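Local atomic coordinates of glutathione S-transferase (Burkholderia xenovorans, PDB entry 2DSA), a protein that binds glutathione and, as a bacterial glutathione S-transferase, reductively dechlorinates metabolites of polychlorinated biphenyls. Residues Ser11-Ile16 with Ala154-Phe159; Val30-Lys35 with Gly50-Leu55. All coordinates share one frame; numbering follows the deposited sequence.

How the contacts relate
Contact 1 (11-16 with 154-159) lies at the core, its centre about 3 Å from that of the chain. Contact 2 (30-35 with 50-55) is centred about 15 Å out, beside glutathione, but is also buried at V30, G50 and V52, with L32 and K35 partly exposed. Contact 1 pairs helices of the thioredoxin-like N-terminal and helical C-terminal domains; contact 2 joins the end of strand 26-31 to the lead-in to strand 54-56. Neither has a hydrogen bond between its segments: contact 1 packs two isoleucines, a phenylalanine ring and a serine-tyrosine pair, while contact 2 combines valine-leucine packing, a lysine-carbonyl approach and backbone bonds to the ligand. They touch where S11 OG lies 3.6 Å from V52 CG2.

Contact 1 of 2, residues Ser11-Ile16 with Ala154-Phe159; sequences SLSPHI and ADIYLF
I16 and I156 meet through their branch methyls, CG2 to CG2 at 3.5 Å, the side chains lying alongside one another, pointing opposite ways. Both isoleucines have the same first torsion, with CG2 anti to the backbone N (chi1 near -70°), which turns this methyl across the interface. The CG2 of I156 also lies 3.4 Å from the carbonyl O of S13, so one methyl fits against both backbone and side chain of the facing helix. I16 extends its other branch toward F159: CD1 approaches ring atom CD2 at 4.2 Å, obliquely to the ring. The contact joins helix 12-21 of the thioredoxin-like domain to helix 153-163 of the all-helical domain, an interdomain interface of the glutathione S-transferase fold; the short helical segments run roughly antiparallel (139°), their axes 8.7 Å apart at closest approach. The backbones come closest at S13 CA and Y157 CA, 5.1 Å apart, consistent with the small serine side chain at this point. In Y157, CG anti to the backbone N (chi1 -169°) lays the ring alongside S13, whose OG is 3.9 Å from Y157 CD1. The phenol OH is hydrogen-bonded to ND1 of H106, which lines the phenylhexadienoic acid pocket and the adjoining glutathione pocket.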
loop_
_atom_site.group_PDB
_atom_site.type_symbol
_atom_site.label_atom_id
_atom_site.label_comp_id
_atom_site.label_asym_id
_atom_site.label_seq_id
_atom_site.Cartn_x
_atom_site.Cartn_y
_atom_site.Cartn_z
ATOM N N SER A 11 11.882 -7.169 3.397
ATOM C CA SER A 11 12.750 -6.317 4.209
ATOM C C SER A 11 14.063 -5.990 3.520
ATOM O O SER A 11 14.764 -5.056 3.917
ATOM C CB SER A 11 13.022 -6.947 5.571
ATOM O OG SER A 11 13.197 -8.335 5.459
ATOM N N LEU A 12 14.378 -6.740 2.465
ATOM C CA LEU A 12 15.551 -6.476 1.656
ATOM C C LEU A 12 15.430 -5.095 1.003
ATOM O O LEU A 12 16.437 -4.474 0.659
ATOM C CB LEU A 12 15.735 -7.592 0.619
ATOM C CG LEU A 12 16.821 -7.463 -0.471
ATOM C CD1 LEU A 12 18.262 -7.326 0.095
ATOM C CD2 LEU A 12 16.726 -8.617 -1.461
ATOM N N SER A 13 14.189 -4.622 0.846
ATOM C CA SER A 13 13.916 -3.301 0.279
ATOM C C SER A 13 14.385 -2.126 1.168
ATOM O O SER A 13 15.190 -1.314 0.709
ATOM C CB SER A 13 12.427 -3.174 -0.099
ATOM O OG SER A 13 12.124 -1.849 -0.502
ATOM N N PRO A 14 13.858 -1.993 2.408
ATOM C CA PRO A 14 14.514 -1.024 3.298
ATOM C C PRO A 14 16.010 -1.271 3.527
ATOM O O PRO A 14 16.767 -0.305 3.588
ATOM C CB PRO A 14 13.733 -1.127 4.624
ATOM C CG PRO A 14 12.736 -2.233 4.460
ATOM C CD PRO A 14 12.641 -2.580 3.015
ATOM N N HIS A 15 16.436 -2.531 3.637
ATOM C CA HIS A 15 17.875 -2.849 3.737
ATOM C C HIS A 15 18.669 -2.135 2.635
ATOM O O HIS A 15 19.571 -1.353 2.918
ATOM C CB HIS A 15 18.100 -4.365 3.660
ATOM C CG HIS A 15 19.504 -4.796 3.968
ATOM N ND1 HIS A 15 19.846 -6.115 4.162
ATOM C CD2 HIS A 15 20.649 -4.083 4.126
ATOM C CE1 HIS A 15 21.142 -6.200 4.408
ATOM N NE2 HIS A 15 21.651 -4.981 4.395
ATOM N N ILE A 16 18.318 -2.385 1.377
ATOM C CA ILE A 16 18.975 -1.708 0.252
ATOM C C ILE A 16 18.870 -0.185 0.373
ATOM O O ILE A 16 19.844 0.517 0.109
ATOM C CB ILE A 16 18.410 -2.189 -1.122
ATOM C CG1 ILE A 16 18.848 -3.630 -1.420
ATOM C CG2 ILE A 16 18.845 -1.265 -2.263
ATOM C CD1 ILE A 16 17.975 -4.344 -2.518
ATOM N N ALA A 154 11.020 3.377 -4.890
ATOM C CA ALA A 154 10.026 2.549 -5.615
ATOM C C ALA A 154 10.698 1.490 -6.485
ATOM O O ALA A 154 10.236 0.369 -6.567
ATOM C CB ALA A 154 9.109 3.420 -6.468
ATOM N N ASP A 155 11.805 1.866 -7.116
ATOM C CA ASP A 155 12.613 0.971 -7.929
ATOM C C ASP A 155 13.267 -0.110 -7.094
ATOM O O ASP A 155 13.396 -1.255 -7.543
ATOM C CB ASP A 155 13.686 1.765 -8.670
ATOM C CG ASP A 155 13.101 2.784 -9.617
ATOM O OD1 ASP A 155 13.342 4.003 -9.410
ATOM O OD2 ASP A 155 12.387 2.371 -10.561
ATOM N N ILE A 156 13.690 0.261 -5.890
ATOM C CA ILE A 156 14.289 -0.684 -4.952
ATOM C C ILE A 156 13.248 -1.709 -4.510
ATOM O O ILE A 156 13.516 -2.902 -4.498
ATOM C CB ILE A 156 14.906 0.042 -3.718
ATOM C CG1 ILE A 156 16.093 0.903 -4.150
ATOM C CG2 ILE A 156 15.336 -0.956 -2.671
ATOM C CD1 ILE A 156 16.478 1.998 -3.151
ATOM N N TYR A 157 12.053 -1.234 -4.165
ATOM C CA TYR A 157 10.982 -2.126 -3.770
ATOM C C TYR A 157 10.650 -3.064 -4.943
ATOM O O TYR A 157 10.592 -4.281 -4.763
ATOM C CB TYR A 157 9.770 -1.314 -3.312
ATOM C CG TYR A 157 8.664 -2.085 -2.628
ATOM C CD1 TYR A 157 8.872 -3.375 -2.138
ATOM C CD2 TYR A 157 7.418 -1.502 -2.429
ATOM C CE1 TYR A 157 7.860 -4.070 -1.501
ATOM C CE2 TYR A 157 6.396 -2.189 -1.784
ATOM C CZ TYR A 157 6.625 -3.474 -1.331
ATOM O OH TYR A 157 5.635 -4.165 -0.697
ATOM N N LEU A 158 10.455 -2.502 -6.136
ATOM C CA LEU A 158 10.163 -3.321 -7.336
ATOM C C LEU A 158 11.221 -4.394 -7.590
ATOM O O LEU A 158 10.895 -5.570 -7.806
ATOM C CB LEU A 158 9.987 -2.445 -8.583
ATOM C CG LEU A 158 9.696 -3.163 -9.916
ATOM C CD1 LEU A 158 8.413 -4.013 -9.845
ATOM C CD2 LEU A 158 9.593 -2.142 -11.032
ATOM N N PHE A 159 12.485 -3.991 -7.535
ATOM C CA PHE A 159 13.602 -4.911 -7.723
ATOM C C PHE A 159 13.550 -6.121 -6.784
ATOM O O PHE A 159 13.860 -7.249 -7.188
ATOM C CB PHE A 159 14.922 -4.152 -7.551
ATOM C CG PHE A 159 16.125 -5.039 -7.520
ATOM C CD1 PHE A 159 16.781 -5.387 -8.702
ATOM C CD2 PHE A 159 16.612 -5.536 -6.303
ATOM C CE1 PHE A 159 17.886 -6.218 -8.674
ATOM C CE2 PHE A 159 17.728 -6.360 -6.269
ATOM C CZ PHE A 159 18.365 -6.698 -7.445
#

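Contact 2 of 2, residues Val30-Lys35 with Gly50-Leu55; sequences VDLASK and GYVPCL. With GSH (glutathione), chain E.
K35 reaches the G50 carbonyl with its CE, 3.0 Å from G50 O; a chi2 of only 23° folds the chain back and brings CE there. K35 NZ is 3.3 Å from the same oxygen, but the angle is too poor for a hydrogen bond; NZ also lies 3.5 Å from O32 of the glutathione glycyl carboxylate, whose charge the ammonium group may partly offset. G50 itself has a positive phi, a conformation readily available to glycine. At Y51 the ring turns one face to the γ-glutamyl arm, CG1 of glutathione standing 3.6 Å above its plane, and the phenol OH is hydrogen-bonded to E65. V52 then grips the cysteinyl residue of glutathione by both backbone polar atoms: its N donates to O2 and its O accepts from N2, each at 2.9 Å, with N-H...acceptor angles of 156° and 163°. This antiparallel-like pairing just before a cis-proline, here P53, is a hallmark of the thioredoxin fold in glutathione transferases. The side chain of V52 faces the 30-35 segment. Its CG1 meets V30 CG2 tip to tip at 3.9 Å, while CG2 packs against L32 CD2, a methyl that also approaches O2 of the ligand. P53 packs on I69 of helix 66-76.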
loop_
_atom_site.group_PDB
_atom_site.type_symbol
_atom_site.label_atom_id
_atom_site.label_comp_id
_atom_site.label_asym_id
_atom_site.label_seq_id
_atom_site.Cartn_x
_atom_site.Cartn_y
_atom_site.Cartn_z
ATOM N N VAL A 30 15.010 -12.087 11.997
ATOM C CA VAL A 30 13.780 -12.586 12.592
ATOM C C VAL A 30 13.516 -13.970 12.013
ATOM O O VAL A 30 13.581 -14.155 10.793
ATOM C CB VAL A 30 12.579 -11.624 12.322
ATOM C CG1 VAL A 30 11.259 -12.210 12.844
ATOM C CG2 VAL A 30 12.841 -10.240 12.939
ATOM N N ASP A 31 13.256 -14.942 12.889
ATOM C CA ASP A 31 12.804 -16.260 12.446
ATOM C C ASP A 31 11.302 -16.188 12.194
ATOM O O ASP A 31 10.513 -16.153 13.134
ATOM C CB ASP A 31 13.149 -17.347 13.484
ATOM C CG ASP A 31 12.830 -18.770 12.990
ATOM O OD1 ASP A 31 11.669 -19.059 12.604
ATOM O OD2 ASP A 31 13.746 -19.616 13.000
ATOM N N LEU A 32 10.908 -16.172 10.929
ATOM C CA LEU A 32 9.493 -16.014 10.579
ATOM C C LEU A 32 8.609 -17.228 10.908
ATOM O O LEU A 32 7.374 -17.110 10.921
ATOM C CB LEU A 32 9.327 -15.596 9.106
ATOM C CG LEU A 32 9.915 -14.247 8.656
ATOM C CD1 LEU A 32 9.673 -14.032 7.182
ATOM C CD2 LEU A 32 9.352 -13.077 9.467
ATOM N N ALA A 33 9.222 -18.382 11.172
ATOM C CA ALA A 33 8.454 -19.557 11.603
ATOM C C ALA A 33 8.105 -19.492 13.095
ATOM O O ALA A 33 6.929 -19.612 13.477
ATOM C CB ALA A 33 9.201 -20.862 11.256
ATOM N N SER A 34 9.131 -19.279 13.923
ATOM C CA SER A 34 8.992 -19.203 15.389
ATOM C C SER A 34 8.679 -17.797 15.928
ATOM O O SER A 34 8.293 -17.648 17.101
ATOM C CB SER A 34 10.270 -19.698 16.056
ATOM O OG SER A 34 11.361 -18.852 15.733
ATOM N N LYS A 35 8.870 -16.779 15.075
ATOM C CA LYS A 35 8.632 -15.369 15.424
ATOM C C LYS A 35 9.539 -14.881 16.554
ATOM O O LYS A 35 9.126 -14.096 17.406
ATOM C CB LYS A 35 7.151 -15.130 15.745
ATOM C CG LYS A 35 6.282 -14.704 14.563
ATOM C CD LYS A 35 6.846 -15.101 13.221
ATOM C CE LYS A 35 6.143 -14.386 12.094
ATOM N NZ LYS A 35 4.665 -14.492 12.195
ATOM N N GLY A 50 3.340 -9.269 13.224
ATOM C CA GLY A 50 4.248 -10.405 13.168
ATOM C C GLY A 50 5.125 -10.482 11.942
ATOM O O GLY A 50 5.888 -11.424 11.797
ATOM N N TYR A 51 5.034 -9.497 11.051
ATOM C CA TYR A 51 5.791 -9.572 9.813
ATOM C C TYR A 51 6.967 -8.579 9.724
ATOM O O TYR A 51 7.029 -7.608 10.475
ATOM C CB TYR A 51 4.865 -9.515 8.585
ATOM C CG TYR A 51 3.859 -8.393 8.529
ATOM C CD1 TYR A 51 4.258 -7.056 8.495
ATOM C CD2 TYR A 51 2.492 -8.676 8.456
ATOM C CE1 TYR A 51 3.305 -6.017 8.425
ATOM C CE2 TYR A 51 1.546 -7.655 8.368
ATOM C CZ TYR A 51 1.956 -6.328 8.353
ATOM O OH TYR A 51 1.003 -5.331 8.277
ATOM N N VAL A 52 7.922 -8.865 8.848
ATOM C CA VAL A 52 8.999 -7.915 8.547
ATOM C C VAL A 52 8.576 -7.168 7.290
ATOM O O VAL A 52 7.688 -7.655 6.590
ATOM C CB VAL A 52 10.396 -8.606 8.390
ATOM C CG1 VAL A 52 10.877 -9.173 9.748
ATOM C CG2 VAL A 52 10.377 -9.682 7.312
ATOM N N PRO A 53 9.149 -5.970 7.029
ATOM C CA PRO A 53 10.129 -5.219 7.860
ATOM C C PRO A 53 9.514 -4.442 9.029
ATOM O O PRO A 53 8.307 -4.181 9.045
ATOM C CB PRO A 53 10.727 -4.216 6.867
ATOM C CG PRO A 53 9.608 -3.920 5.939
ATOM C CD PRO A 53 8.824 -5.232 5.792
ATOM N N CYS A 54 10.362 -4.091 9.995
ATOM C CA CYS A 54 10.053 -3.087 10.999
ATOM C C CYS A 54 11.316 -2.243 11.206
ATOM O O CYS A 54 12.407 -2.790 11.371
ATOM C CB CYS A 54 9.615 -3.733 12.317
ATOM S SG CYS A 54 9.346 -2.560 13.668
ATOM N N LEU A 55 11.174 -0.924 11.183
ATOM C CA LEU A 55 12.293 -0.048 11.481
ATOM C C LEU A 55 12.124 0.491 12.880
ATOM O O LEU A 55 11.078 1.052 13.217
ATOM C CB LEU A 55 12.408 1.101 10.469
ATOM C CG LEU A 55 13.607 2.053 10.615
ATOM C CD1 LEU A 55 14.896 1.438 10.067
ATOM C CD2 LEU A 55 13.310 3.377 9.935
HETATM N N1 GSH E . 1.833 -5.132 4.628
HETATM C CA1 GSH E . 3.197 -5.573 4.946
HETATM C C1 GSH E . 4.215 -4.620 4.381
HETATM O O11 GSH E . 4.026 -4.090 3.259
HETATM O O12 GSH E . 5.273 -4.363 5.012
HETATM C CB1 GSH E . 3.524 -6.958 4.398
HETATM C CG1 GSH E . 4.882 -7.444 4.932
HETATM C CD1 GSH E . 5.054 -8.907 4.632
HETATM O OE1 GSH E . 4.041 -9.534 3.915
HETATM N N2 GSH E . 6.162 -9.523 5.056
HETATM C CA2 GSH E . 6.441 -10.939 4.881
HETATM C C2 GSH E . 6.475 -11.666 6.188
HETATM O O2 GSH E . 7.189 -11.150 7.265
HETATM C CB2 GSH E . 7.782 -11.171 4.185
HETATM S SG2 GSH E . 7.755 -10.475 2.522
HETATM N N3 GSH E . 5.812 -12.803 6.268
HETATM C CA3 GSH E . 4.528 -12.876 6.948
HETATM C C3 GSH E . 4.706 -13.755 8.141
HETATM O O31 GSH E . 5.873 -14.113 8.422
HETATM O O32 GSH E . 3.732 -14.120 8.838
#